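PDB 3EZH: Nitrate/nitrite sensor protein narX from Escherichia coli K12, which senses nitrate and nitrite in the periplasm through the sensor domain described here and relays the signal to the response regulators NarL and NarP, probably by phosphorylation. Local coordinates for residues 11-16 with 47-52; 15-20 with 95-100; 22-27 with 81-86; 54-59 with 102-107. All coordinates share one frame; numbering follows the deposited sequence.

Interaction 1. Residues 11-16 with 47-52; sequences NKAGSL and AELTRA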
loop_
_atom_site.group_PDB
_atom_site.type_symbol
_atom_site.label_atom_id
_atom_site.label_comp_id
_atom_site.label_asym_id
_atom_site.label_seq_id
_atom_site.Cartn_x
_atom_site.Cartn_y
_atom_site.Cartn_z
ATOM N N ASN A 11 -5.439 -3.690 -5.359
ATOM C CA ASN A 11 -5.210 -2.283 -4.995
ATOM C C ASN A 11 -5.783 -1.967 -3.634
ATOM O O ASN A 11 -5.124 -1.388 -2.757
ATOM C CB ASN A 11 -5.899 -1.355 -6.055
ATOM C CG ASN A 11 -5.619 0.139 -5.842
ATOM O OD1 ASN A 11 -4.923 0.519 -4.918
ATOM N ND2 ASN A 11 -6.200 1.019 -6.739
ATOM N N LYS A 12 -7.046 -2.298 -3.435
ATOM C CA LYS A 12 -7.686 -1.980 -2.183
ATOM C C LYS A 12 -7.070 -2.737 -0.980
ATOM O O LYS A 12 -6.877 -2.138 0.068
ATOM C CB LYS A 12 -9.178 -2.265 -2.264
ATOM C CG LYS A 12 -9.973 -1.071 -2.780
ATOM C CD LYS A 12 -9.806 0.089 -1.819
ATOM C CE LYS A 12 -10.785 1.219 -2.073
ATOM N NZ LYS A 12 -10.961 2.056 -0.845
ATOM N N ALA A 13 -6.778 -4.021 -1.153
ATOM C CA ALA A 13 -6.159 -4.781 -0.045
ATOM C C ALA A 13 -4.763 -4.212 0.244
ATOM O O ALA A 13 -4.365 -4.047 1.414
ATOM C CB ALA A 13 -6.046 -6.255 -0.437
ATOM N N GLY A 14 -3.989 -3.962 -0.815
ATOM C CA GLY A 14 -2.673 -3.364 -0.571
ATOM C C GLY A 14 -2.799 -2.038 0.140
ATOM O O GLY A 14 -1.988 -1.686 0.996
ATOM N N SER A 15 -3.826 -1.258 -0.189
ATOM C CA SER A 15 -3.944 0.033 0.464
ATOM C C SER A 15 -4.081 -0.038 1.974
ATOM O O SER A 15 -3.825 0.946 2.649
ATOM C CB SER A 15 -5.098 0.864 -0.128
ATOM O OG SER A 15 -6.373 0.543 0.468
ATOM N N LEU A 16 -4.534 -1.174 2.514
ATOM C CA LEU A 16 -4.598 -1.287 3.953
ATOM C C LEU A 16 -3.196 -1.147 4.593
ATOM O O LEU A 16 -3.100 -0.792 5.764
ATOM C CB LEU A 16 -5.154 -2.683 4.348
ATOM C CG LEU A 16 -6.646 -2.794 3.963
ATOM C CD1 LEU A 16 -7.064 -4.291 4.088
ATOM C CD2 LEU A 16 -7.539 -1.928 4.890
ATOM N N ALA A 47 -17.283 -6.145 1.131
ATOM C CA ALA A 47 -17.686 -7.385 0.502
ATOM C C ALA A 47 -16.677 -7.719 -0.599
ATOM O O ALA A 47 -16.398 -8.888 -0.899
ATOM C CB ALA A 47 -19.100 -7.228 -0.096
ATOM N N GLU A 48 -16.120 -6.678 -1.205
ATOM C CA GLU A 48 -15.148 -6.855 -2.271
ATOM C C GLU A 48 -13.884 -7.620 -1.826
ATOM O O GLU A 48 -13.357 -8.469 -2.573
ATOM C CB GLU A 48 -14.724 -5.489 -2.806
ATOM C CG GLU A 48 -13.820 -5.559 -4.022
ATOM C CD GLU A 48 -13.091 -4.253 -4.285
ATOM O OE1 GLU A 48 -12.255 -4.229 -5.222
ATOM O OE2 GLU A 48 -13.344 -3.257 -3.560
ATOM N N LEU A 49 -13.376 -7.292 -0.634
ATOM C CA LEU A 49 -12.176 -7.980 -0.121
ATOM C C LEU A 49 -12.529 -9.397 0.291
ATOM O O LEU A 49 -11.747 -10.310 0.071
ATOM C CB LEU A 49 -11.610 -7.297 1.115
ATOM C CG LEU A 49 -10.140 -6.967 0.931
ATOM C CD1 LEU A 49 -10.052 -5.949 -0.209
ATOM C CD2 LEU A 49 -9.562 -6.396 2.234
ATOM N N THR A 50 -13.682 -9.575 0.923
ATOM C CA THR A 50 -14.094 -10.929 1.346
ATOM C C THR A 50 -14.273 -11.810 0.103
ATOM O O THR A 50 -13.741 -12.916 0.044
ATOM C CB THR A 50 -15.381 -10.896 2.183
ATOM O OG1 THR A 50 -15.095 -10.220 3.404
ATOM C CG2 THR A 50 -15.867 -12.318 2.515
ATOM N N ARG A 51 -14.943 -11.301 -0.931
ATOM C CA ARG A 51 -15.111 -12.100 -2.128
ATOM C C ARG A 51 -13.733 -12.442 -2.742
ATOM O O ARG A 51 -13.509 -13.546 -3.248
ATOM C CB ARG A 51 -16.000 -11.326 -3.118
ATOM C CG ARG A 51 -15.623 -11.466 -4.579
ATOM C CD ARG A 51 -16.740 -10.972 -5.544
ATOM N NE ARG A 51 -17.382 -9.702 -5.147
ATOM C CZ ARG A 51 -18.338 -9.606 -4.222
ATOM N NH1 ARG A 51 -18.759 -10.709 -3.604
ATOM N NH2 ARG A 51 -18.872 -8.424 -3.908
ATOM N N ALA A 52 -12.798 -11.495 -2.680
ATOM C CA ALA A 52 -11.485 -11.755 -3.259
ATOM C C ALA A 52 -10.764 -12.872 -2.494
ATOM O O ALA A 52 -10.163 -13.733 -3.098
ATOM C CB ALA A 52 -10.617 -10.467 -3.241
#
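Leu-49 faces the helix that carries Lys-12, Ala-13 and Leu-16, and its two methyl groups divide the contact between them. Leu-49 CD2 meets Leu-16 CD1 at 3.8 Å, the two leucines reaching toward each other tip to tip. Leu-49 CD1 turns to the preceding turn of helix 6-25, where it lies 4.0 Å from Ala-13 CB and 3.9 Å from Ala-13 N, so that it rests on the backbone surface as well as on the small side chain. The chi1 of Leu-49, -126°, is far from any staggered value, which suggests that the packing around the branch helps to set its orientation.

Beside this apolar pair, Lys-12 and Glu-48 cross at about a right angle. The glutamate runs out extended, with CG opposite the backbone N (chi1 -174°), and lays Glu-48 OE2 4.1 Å from Lys-12 CG. The lysine chain bends at chi2 and carries its ammonium elsewhere: Lys-12 NZ and Glu-48 OE2 stay 6.4 Å apart, too far for a salt bridge, although a weaker attraction between the opposite charges is likely. No hydrogen bond joins the two segments.

The surrounding packing is shared among several helices. Leu-49 also touches Leu-62 of helix 59-79, Leu-16 reaches Met-40 and Thr-43 of helix 34-44, and Ala-13 packs on Phe-104 of helix 87-113. The axes of segments 11-16 and 47-52 approach to 10.4 Å and cross at 105°, so 47-52 runs across 11-16, bringing its leucine into the core of the periplasmic four-helix bundle.

Interaction 2. Residues 15-20 with 95-100; sequences SLRMQS and AGLDQL. With NO3 (nitrate ion), chain C.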
loop_
_atom_site.group_PDB
_atom_site.type_symbol
_atom_site.label_atom_id
_atom_site.label_comp_id
_atom_site.label_asym_id
_atom_site.label_seq_id
_atom_site.Cartn_x
_atom_site.Cartn_y
_atom_site.Cartn_z
ATOM N N SER A 15 -3.826 -1.258 -0.189
ATOM C CA SER A 15 -3.944 0.033 0.464
ATOM C C SER A 15 -4.081 -0.038 1.974
ATOM O O SER A 15 -3.825 0.946 2.649
ATOM C CB SER A 15 -5.098 0.864 -0.128
ATOM O OG SER A 15 -6.373 0.543 0.468
ATOM N N LEU A 16 -4.534 -1.174 2.514
ATOM C CA LEU A 16 -4.598 -1.287 3.953
ATOM C C LEU A 16 -3.196 -1.147 4.593
ATOM O O LEU A 16 -3.100 -0.792 5.764
ATOM C CB LEU A 16 -5.154 -2.683 4.348
ATOM C CG LEU A 16 -6.646 -2.794 3.963
ATOM C CD1 LEU A 16 -7.064 -4.291 4.088
ATOM C CD2 LEU A 16 -7.539 -1.928 4.890
ATOM N N ARG A 17 -2.145 -1.467 3.832
ATOM C CA ARG A 17 -0.789 -1.357 4.375
ATOM C C ARG A 17 -0.475 0.107 4.522
ATOM O O ARG A 17 0.026 0.565 5.532
ATOM C CB ARG A 17 0.205 -2.009 3.411
ATOM C CG ARG A 17 -0.107 -3.518 3.138
ATOM C CD ARG A 17 0.900 -4.080 2.190
ATOM N NE ARG A 17 0.737 -3.554 0.828
ATOM C CZ ARG A 17 1.140 -4.171 -0.285
ATOM N NH1 ARG A 17 1.760 -5.376 -0.247
ATOM N NH2 ARG A 17 0.892 -3.568 -1.454
HETATM N N MSE A 18 -0.750 0.865 3.461
HETATM C CA MSE A 18 -0.536 2.287 3.586
HETATM C C MSE A 18 -1.394 2.875 4.715
HETATM O O MSE A 18 -0.923 3.744 5.472
HETATM C CB MSE A 18 -0.941 2.996 2.262
HETATM C CG MSE A 18 -0.766 4.528 2.307
HETATM SE SE MSE A 18 -2.409 5.473 2.916
HETATM C CE MSE A 18 -3.459 5.288 1.327
ATOM N N GLN A 19 -2.654 2.404 4.853
ATOM C CA GLN A 19 -3.501 3.016 5.846
ATOM C C GLN A 19 -3.042 2.749 7.249
ATOM O O GLN A 19 -3.289 3.577 8.163
ATOM C CB GLN A 19 -4.955 2.598 5.618
ATOM C CG GLN A 19 -5.543 3.057 4.287
ATOM C CD GLN A 19 -7.018 2.626 4.162
ATOM O OE1 GLN A 19 -7.830 2.960 5.014
ATOM N NE2 GLN A 19 -7.332 1.822 3.127
ATOM N N SER A 20 -2.370 1.580 7.393
ATOM C CA SER A 20 -1.803 1.212 8.683
ATOM C C SER A 20 -0.687 2.171 9.105
ATOM O O SER A 20 -0.671 2.654 10.264
ATOM C CB SER A 20 -1.227 -0.238 8.639
ATOM O OG SER A 20 -2.281 -1.170 8.436
ATOM N N ALA A 95 3.173 -6.792 7.537
ATOM C CA ALA A 95 3.762 -8.019 6.977
ATOM C C ALA A 95 2.671 -9.057 6.723
ATOM O O ALA A 95 2.702 -9.791 5.707
ATOM C CB ALA A 95 4.805 -8.612 7.997
ATOM N N GLY A 96 1.710 -9.163 7.644
ATOM C CA GLY A 96 0.590 -10.088 7.448
ATOM C C GLY A 96 -0.225 -9.672 6.217
ATOM O O GLY A 96 -0.699 -10.493 5.465
ATOM N N LEU A 97 -0.418 -8.355 6.051
ATOM C CA LEU A 97 -1.133 -7.890 4.832
ATOM C C LEU A 97 -0.336 -8.239 3.595
ATOM O O LEU A 97 -0.927 -8.540 2.563
ATOM C CB LEU A 97 -1.348 -6.361 4.866
ATOM C CG LEU A 97 -2.475 -5.955 5.851
ATOM C CD1 LEU A 97 -2.330 -4.395 6.177
ATOM C CD2 LEU A 97 -3.820 -6.290 5.262
ATOM N N ASP A 98 1.001 -8.171 3.657
ATOM C CA ASP A 98 1.867 -8.486 2.523
ATOM C C ASP A 98 1.585 -9.944 2.122
ATOM O O ASP A 98 1.517 -10.262 0.942
ATOM C CB ASP A 98 3.380 -8.451 2.863
ATOM C CG ASP A 98 4.001 -7.080 2.761
ATOM O OD1 ASP A 98 3.427 -6.186 2.110
ATOM O OD2 ASP A 98 5.118 -6.910 3.316
ATOM N N GLN A 99 1.441 -10.833 3.114
ATOM C CA GLN A 99 1.176 -12.235 2.773
ATOM C C GLN A 99 -0.166 -12.410 2.128
ATOM O O GLN A 99 -0.300 -13.191 1.177
ATOM C CB GLN A 99 1.237 -13.127 4.010
ATOM C CG GLN A 99 2.584 -13.177 4.624
ATOM C CD GLN A 99 2.676 -14.409 5.475
ATOM O OE1 GLN A 99 2.542 -14.353 6.689
ATOM N NE2 GLN A 99 2.869 -15.548 4.821
ATOM N N LEU A 100 -1.161 -11.634 2.575
ATOM C CA LEU A 100 -2.484 -11.710 2.013
ATOM C C LEU A 100 -2.498 -11.215 0.547
ATOM O O LEU A 100 -3.036 -11.864 -0.361
ATOM C CB LEU A 100 -3.449 -10.865 2.832
ATOM C CG LEU A 100 -4.864 -10.894 2.261
ATOM C CD1 LEU A 100 -5.568 -12.204 2.697
ATOM C CD2 LEU A 100 -5.669 -9.698 2.825
HETATM N N NO3 C . -0.148 -0.302 -0.412
HETATM O O1 NO3 C . -0.698 0.775 -0.116
HETATM O O2 NO3 C . 0.809 -0.601 0.235
HETATM O O3 NO3 C . -0.605 -0.956 -1.350
#
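One guanidinium, that of Arg-17, grips a nitrate ion along one edge and reaches Asp-98 of the facing helix with its remaining nitrogen. This is the ligand site of the four-helix-bundle sensor domain, and it lies on the dimer interface: the nitrate is also bound by Arg-17 NH2 of the second subunit. Arg-17 NE of this chain donates to nitrate O2 at 3.0 Å along a bent path and has a second, weak bond to Gly-14 O, while NH2 of the same residue donates almost straight to nitrate O3, also at 3.0 Å. These two bonds from one edge limit how the anion can turn against the guanidinium. Nitrate O1 lies 3.3 Å from CB of selenomethionine Met-18.

A bend at chi3 (-71°) directs the guanidinium back alongside the preceding turn, and there Arg-17 NH1 meets Asp-98 OD1 at 3.0 Å. This salt bridge uses the anti side of the carboxylate, and the two planar groups stand 76° apart. NH1 is held a second time by Asn-11 OD1 of the second subunit, so the arginine joins nitrate, facing helix and partner chain.

Next to the charged groups, segments 15-20 and 95-100 run nearly antiparallel (171°). The aliphatic part of Arg-17 slides past Leu-97, CG to CB 3.6 Å, while Leu-97 CD1 sits 3.8 Å from Leu-16 CB. The same methyl lies 3.7 Å from Leu-16 O, a carbonyl that accepts from Ser-20 OG and Ser-20 N on opposite faces of its plane.

Interaction 3. Residues 22-27 with 81-86; sequences RLLAAV and QNRETV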
loop_
_atom_site.group_PDB
_atom_site.type_symbol
_atom_site.label_atom_id
_atom_site.label_comp_id
_atom_site.label_asym_id
_atom_site.label_seq_id
_atom_site.Cartn_x
_atom_site.Cartn_y
_atom_site.Cartn_z
ATOM N N ARG A 22 -0.156 5.085 7.766
ATOM C CA ARG A 22 -0.685 6.459 7.873
ATOM C C ARG A 22 -1.248 6.698 9.275
ATOM O O ARG A 22 -1.085 7.810 9.809
ATOM C CB ARG A 22 -1.783 6.713 6.787
ATOM C CG ARG A 22 -2.453 8.120 6.929
ATOM C CD ARG A 22 -3.213 8.367 5.566
ATOM N NE ARG A 22 -4.423 7.570 5.517
ATOM C CZ ARG A 22 -5.248 7.478 4.461
ATOM N NH1 ARG A 22 -4.974 8.128 3.320
ATOM N NH2 ARG A 22 -6.396 6.766 4.571
ATOM N N LEU A 23 -1.956 5.711 9.884
ATOM C CA LEU A 23 -2.431 5.922 11.238
ATOM C C LEU A 23 -1.229 5.989 12.205
ATOM O O LEU A 23 -1.230 6.737 13.142
ATOM C CB LEU A 23 -3.376 4.778 11.633
ATOM C CG LEU A 23 -4.813 4.925 11.130
ATOM C CD1 LEU A 23 -5.680 3.658 11.348
ATOM C CD2 LEU A 23 -5.473 6.080 11.934
ATOM N N LEU A 24 -0.194 5.176 11.965
ATOM C CA LEU A 24 0.976 5.243 12.861
ATOM C C LEU A 24 1.605 6.627 12.799
ATOM O O LEU A 24 1.995 7.185 13.811
ATOM C CB LEU A 24 1.998 4.159 12.492
ATOM C CG LEU A 24 3.201 4.152 13.507
ATOM C CD1 LEU A 24 2.758 3.746 14.927
ATOM C CD2 LEU A 24 4.222 3.170 12.997
ATOM N N ALA A 25 1.761 7.151 11.580
ATOM C CA ALA A 25 2.341 8.482 11.407
ATOM C C ALA A 25 1.517 9.567 12.063
ATOM O O ALA A 25 2.023 10.682 12.233
ATOM C CB ALA A 25 2.493 8.790 9.938
ATOM N N ALA A 26 0.264 9.304 12.409
ATOM C CA ALA A 26 -0.589 10.324 13.048
ATOM C C ALA A 26 -0.683 10.213 14.560
ATOM O O ALA A 26 -1.386 11.013 15.212
ATOM C CB ALA A 26 -2.016 10.291 12.452
ATOM N N VAL A 27 0.038 9.226 15.114
ATOM C CA VAL A 27 0.068 8.998 16.539
ATOM C C VAL A 27 0.799 10.141 17.273
ATOM O O VAL A 27 1.876 10.536 16.867
ATOM C CB VAL A 27 0.817 7.673 16.865
ATOM C CG1 VAL A 27 1.108 7.611 18.389
ATOM C CG2 VAL A 27 -0.099 6.500 16.508
ATOM N N GLN A 81 0.330 6.888 23.267
ATOM C CA GLN A 81 0.720 8.264 23.465
ATOM C C GLN A 81 1.983 8.564 22.647
ATOM O O GLN A 81 2.411 9.727 22.569
ATOM C CB GLN A 81 0.987 8.516 24.939
ATOM C CG GLN A 81 -0.176 8.201 25.876
ATOM C CD GLN A 81 0.269 8.267 27.324
ATOM O OE1 GLN A 81 0.295 9.342 27.934
ATOM N NE2 GLN A 81 0.669 7.117 27.877
ATOM N N ASN A 82 2.617 7.530 22.078
ATOM C CA ASN A 82 3.810 7.737 21.250
ATOM C C ASN A 82 3.953 6.557 20.245
ATOM O O ASN A 82 3.336 5.496 20.443
ATOM C CB ASN A 82 5.061 7.939 22.105
ATOM C CG ASN A 82 5.399 6.745 22.946
ATOM O OD1 ASN A 82 5.845 6.895 24.089
ATOM N ND2 ASN A 82 5.216 5.551 22.399
ATOM N N ARG A 83 4.658 6.775 19.152
ATOM C CA ARG A 83 4.779 5.755 18.102
ATOM C C ARG A 83 5.414 4.435 18.531
ATOM O O ARG A 83 5.059 3.385 18.027
ATOM C CB ARG A 83 5.558 6.322 16.917
ATOM C CG ARG A 83 4.709 7.372 16.077
ATOM C CD ARG A 83 5.611 8.086 15.098
ATOM N NE ARG A 83 6.491 9.042 15.792
ATOM C CZ ARG A 83 7.494 9.706 15.197
ATOM N NH1 ARG A 83 7.784 9.515 13.912
ATOM N NH2 ARG A 83 8.163 10.629 15.883
ATOM N N GLU A 84 6.316 4.515 19.494
ATOM C CA GLU A 84 7.060 3.348 19.983
ATOM C C GLU A 84 6.163 2.305 20.621
ATOM O O GLU A 84 6.405 1.070 20.548
ATOM C CB GLU A 84 8.074 3.876 21.004
ATOM C CG GLU A 84 9.262 3.014 21.288
ATOM C CD GLU A 84 10.229 3.742 22.208
ATOM O OE1 GLU A 84 9.762 4.243 23.257
ATOM O OE2 GLU A 84 11.441 3.819 21.885
ATOM N N THR A 85 5.101 2.741 21.258
ATOM C CA THR A 85 4.230 1.766 21.897
ATOM C C THR A 85 3.384 0.954 20.897
ATOM O O THR A 85 2.691 0.004 21.267
ATOM C CB THR A 85 3.319 2.437 22.903
ATOM O OG1 THR A 85 2.397 3.276 22.214
ATOM C CG2 THR A 85 4.136 3.306 23.837
ATOM N N VAL A 86 3.423 1.317 19.617
ATOM C CA VAL A 86 2.637 0.542 18.683
ATOM C C VAL A 86 3.345 0.261 17.380
ATOM O O VAL A 86 2.790 -0.411 16.509
ATOM C CB VAL A 86 1.291 1.245 18.384
ATOM C CG1 VAL A 86 0.364 1.055 19.544
ATOM C CG2 VAL A 86 1.516 2.772 18.131
#
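Val-86 meets Leu-24 and, more loosely, Val-27 through methyl groups. Leu-24 and Val-86 slide past each other in opposite directions, with CD1 of the leucine 3.6 Å from CG2 of the valine. That methyl of Val-86 occupies the crowded position between its own backbone N and carbonyl carbon, while Val-27 CG2 stays 4.4 Å from Val-86 CG2.

Side chain also packs on backbone in both directions. Val-27 holds CG1 opposite its backbone N (chi1 168°), placing this methyl 3.6 Å from Asn-82 C, against the peptide that leads into Arg-83. In return, Arg-83 CG lies 3.5 Å from Leu-24 O and 4.0 Å from Val-27 CB, its aliphatic stem resting against the Leu-24 carbonyl and Val-27.

The polar bonds do not cross between the segments. Within 81-86 the turn is closed by Thr-85 OG1 donating to Asn-82 O at 3.0 Å and by Val-86 N donating to Arg-83 O at 3.1 Å. Arg-83 NH1 instead reaches Val-27 O of the second subunit, and the same bond is made back from the other chain.

The contact thus ties the C-terminal end of helix 6-25 to the connection between helices 59-79 and 87-113. Val-27 and Val-86 both rest on Leu-77 of helix 59-79, and Val-86 takes the N-cap position of helix 87-113.

Interaction 4. Residues 54-59 with 102-107; sequences ERDGQL and SGFDRT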
loop_
_atom_site.group_PDB
_atom_site.type_symbol
_atom_site.label_atom_id
_atom_site.label_comp_id
_atom_site.label_asym_id
_atom_site.label_seq_id
_atom_site.Cartn_x
_atom_site.Cartn_y
_atom_site.Cartn_z
ATOM N N GLU A 54 -12.121 -15.237 -0.746
ATOM C CA GLU A 54 -12.776 -16.520 -1.057
ATOM C C GLU A 54 -12.258 -17.095 -2.380
ATOM O O GLU A 54 -11.823 -18.235 -2.433
ATOM C CB GLU A 54 -14.299 -16.308 -1.056
ATOM C CG GLU A 54 -14.714 -15.837 0.337
ATOM C CD GLU A 54 -16.206 -15.644 0.545
ATOM O OE1 GLU A 54 -16.900 -15.248 -0.423
ATOM O OE2 GLU A 54 -16.667 -15.866 1.705
ATOM N N ARG A 55 -12.206 -16.275 -3.428
ATOM C CA ARG A 55 -11.727 -16.709 -4.737
ATOM C C ARG A 55 -10.279 -17.112 -4.705
ATOM O O ARG A 55 -9.899 -18.059 -5.396
ATOM C CB ARG A 55 -11.901 -15.590 -5.798
ATOM C CG ARG A 55 -13.372 -15.333 -6.087
ATOM C CD ARG A 55 -13.653 -14.203 -7.089
ATOM N NE ARG A 55 -15.102 -14.085 -7.322
ATOM C CZ ARG A 55 -15.682 -13.184 -8.117
ATOM N NH1 ARG A 55 -14.950 -12.292 -8.780
ATOM N NH2 ARG A 55 -17.005 -13.180 -8.258
ATOM N N ASP A 56 -9.499 -16.448 -3.858
ATOM C CA ASP A 56 -8.065 -16.746 -3.820
ATOM C C ASP A 56 -7.560 -17.691 -2.742
ATOM O O ASP A 56 -6.332 -17.908 -2.628
ATOM C CB ASP A 56 -7.249 -15.430 -3.814
ATOM C CG ASP A 56 -7.679 -14.471 -4.953
ATOM O OD1 ASP A 56 -8.019 -14.961 -6.055
ATOM O OD2 ASP A 56 -7.682 -13.226 -4.762
ATOM N N GLY A 57 -8.476 -18.299 -1.994
ATOM C CA GLY A 57 -8.053 -19.255 -0.982
ATOM C C GLY A 57 -7.361 -18.666 0.224
ATOM O O GLY A 57 -6.467 -19.310 0.809
ATOM N N GLN A 58 -7.750 -17.443 0.585
ATOM C CA GLN A 58 -7.166 -16.720 1.720
ATOM C C GLN A 58 -8.225 -16.247 2.779
ATOM O O GLN A 58 -7.945 -15.322 3.551
ATOM C CB GLN A 58 -6.425 -15.488 1.167
ATOM C CG GLN A 58 -5.265 -15.783 0.202
ATOM C CD GLN A 58 -4.030 -16.233 0.952
ATOM O OE1 GLN A 58 -3.699 -15.669 1.988
ATOM N NE2 GLN A 58 -3.339 -17.250 0.430
ATOM N N LEU A 59 -9.403 -16.876 2.880
ATOM C CA LEU A 59 -10.376 -16.370 3.832
ATOM C C LEU A 59 -9.925 -16.419 5.291
ATOM O O LEU A 59 -10.119 -15.487 6.070
ATOM C CB LEU A 59 -11.692 -17.121 3.687
ATOM C CG LEU A 59 -12.890 -16.548 4.434
ATOM C CD1 LEU A 59 -13.188 -15.120 3.992
ATOM C CD2 LEU A 59 -14.096 -17.442 4.131
ATOM N N SER A 102 0.068 -10.975 -1.481
ATOM C CA SER A 102 0.899 -11.926 -2.250
ATOM C C SER A 102 0.063 -13.170 -2.616
ATOM O O SER A 102 0.246 -13.791 -3.682
ATOM C CB SER A 102 2.088 -12.419 -1.415
ATOM O OG SER A 102 3.105 -11.430 -1.395
ATOM N N GLY A 103 -0.828 -13.547 -1.712
ATOM C CA GLY A 103 -1.701 -14.691 -1.950
ATOM C C GLY A 103 -2.684 -14.320 -3.044
ATOM O O GLY A 103 -2.937 -15.137 -3.952
ATOM N N PHE A 104 -3.264 -13.121 -2.955
ATOM C CA PHE A 104 -4.189 -12.619 -3.981
ATOM C C PHE A 104 -3.415 -12.601 -5.328
ATOM O O PHE A 104 -3.984 -12.861 -6.403
ATOM C CB PHE A 104 -4.636 -11.193 -3.692
ATOM C CG PHE A 104 -5.740 -11.046 -2.652
ATOM C CD1 PHE A 104 -6.042 -12.057 -1.737
ATOM C CD2 PHE A 104 -6.425 -9.842 -2.534
ATOM C CE1 PHE A 104 -6.994 -11.831 -0.739
ATOM C CE2 PHE A 104 -7.378 -9.620 -1.543
ATOM C CZ PHE A 104 -7.670 -10.631 -0.625
ATOM N N ASP A 105 -2.118 -12.289 -5.269
ATOM C CA ASP A 105 -1.291 -12.256 -6.477
ATOM C C ASP A 105 -1.171 -13.562 -7.196
ATOM O O ASP A 105 -1.443 -13.628 -8.379
ATOM C CB ASP A 105 0.155 -11.819 -6.191
ATOM C CG ASP A 105 0.318 -10.326 -6.094
ATOM O OD1 ASP A 105 1.469 -9.864 -5.950
ATOM O OD2 ASP A 105 -0.705 -9.638 -6.132
ATOM N N ARG A 106 -0.705 -14.599 -6.497
ATOM C CA ARG A 106 -0.488 -15.872 -7.153
ATOM C C ARG A 106 -1.725 -16.317 -7.875
ATOM O O ARG A 106 -1.700 -16.570 -9.084
ATOM C CB ARG A 106 -0.089 -17.001 -6.180
ATOM C CG ARG A 106 0.206 -18.286 -6.947
ATOM C CD ARG A 106 0.859 -19.321 -6.074
ATOM N NE ARG A 106 -0.043 -19.681 -4.995
ATOM C CZ ARG A 106 -1.087 -20.492 -5.152
ATOM N NH1 ARG A 106 -1.336 -21.022 -6.350
ATOM N NH2 ARG A 106 -1.868 -20.774 -4.108
ATOM N N THR A 107 -2.811 -16.403 -7.117
ATOM C CA THR A 107 -4.086 -16.873 -7.629
ATOM C C THR A 107 -4.628 -16.006 -8.729
ATOM O O THR A 107 -5.050 -16.513 -9.778
ATOM C CB THR A 107 -5.082 -16.979 -6.463
ATOM O OG1 THR A 107 -4.476 -17.824 -5.470
ATOM C CG2 THR A 107 -6.395 -17.597 -6.900
#
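A chi1 of -51° in Asp-56 and of -55° in Thr-107 bring carboxylate and methyl together: the first sets CG beside the backbone N of the aspartate, and the second puts OG1 beside the threonine N, leaving CG2 opposite that N and facing Asp-56. The contact lies where helix 47-56 ends in a Schellman motif, packed against helix 87-113 of the four-helix bundle. Gly-57, with phi 71°, turns the chain out of the helix, and Gln-58 follows directly at the N-cap position of helix 59-79.

Asp-56 divides its carboxylate between two neighbours. Asp-56 OD1 is 3.2 Å from Thr-107 CG2, while Asp-56 OD2 lies 3.6 Å from Phe-104 CG, with the carboxylate and ring planes steeply inclined to each other. The charge has its main partner one turn further along helix 87-113, where Arg-111 forms a salt bridge with OD1. This bond probably stabilises a carboxylate that is otherwise packed against carbon atoms. Thr-107 OG1 is 3.4 Å from Asp-56 O and as far from Gly-103 O, so any hydrogen bond to either is weak.

The ring of Phe-104 continues inward, packing on Ala-52 and Ala-53 of helix 47-56. At its edge stands Gln-58, whose CB is 4.2 Å from Phe-104 CE1. Gln-58 then bends at chi2 and folds its amide over the bare backbone of Gly-103, which has no side chain in the way, bringing Gln-58 NE2 to 3.9 Å from Gly-103 CA.

Helix 6-25 supplies a segment to interactions 1, 2 and 3, helix 87-113 to interactions 2 and 4, and helix 47-56 to interactions 1 and 4. Interactions 1 and 2 are buried near the centre of the chain and overlap in sequence, yet the first is mostly leucine packing, whereas the second adds an ionic layer that binds nitrate at the dimer interface. Interactions 3 and 4 are only partly buried, lie on opposite sides of the chain's centre about 30 Å apart (centre to centre), and involve chain turns: interaction 3 is mainly apolar, interaction 4 mixes a carboxylate with carbon surfaces. Interactions 1 and 4 touch through Phe-104, and all four adjoin the second subunit.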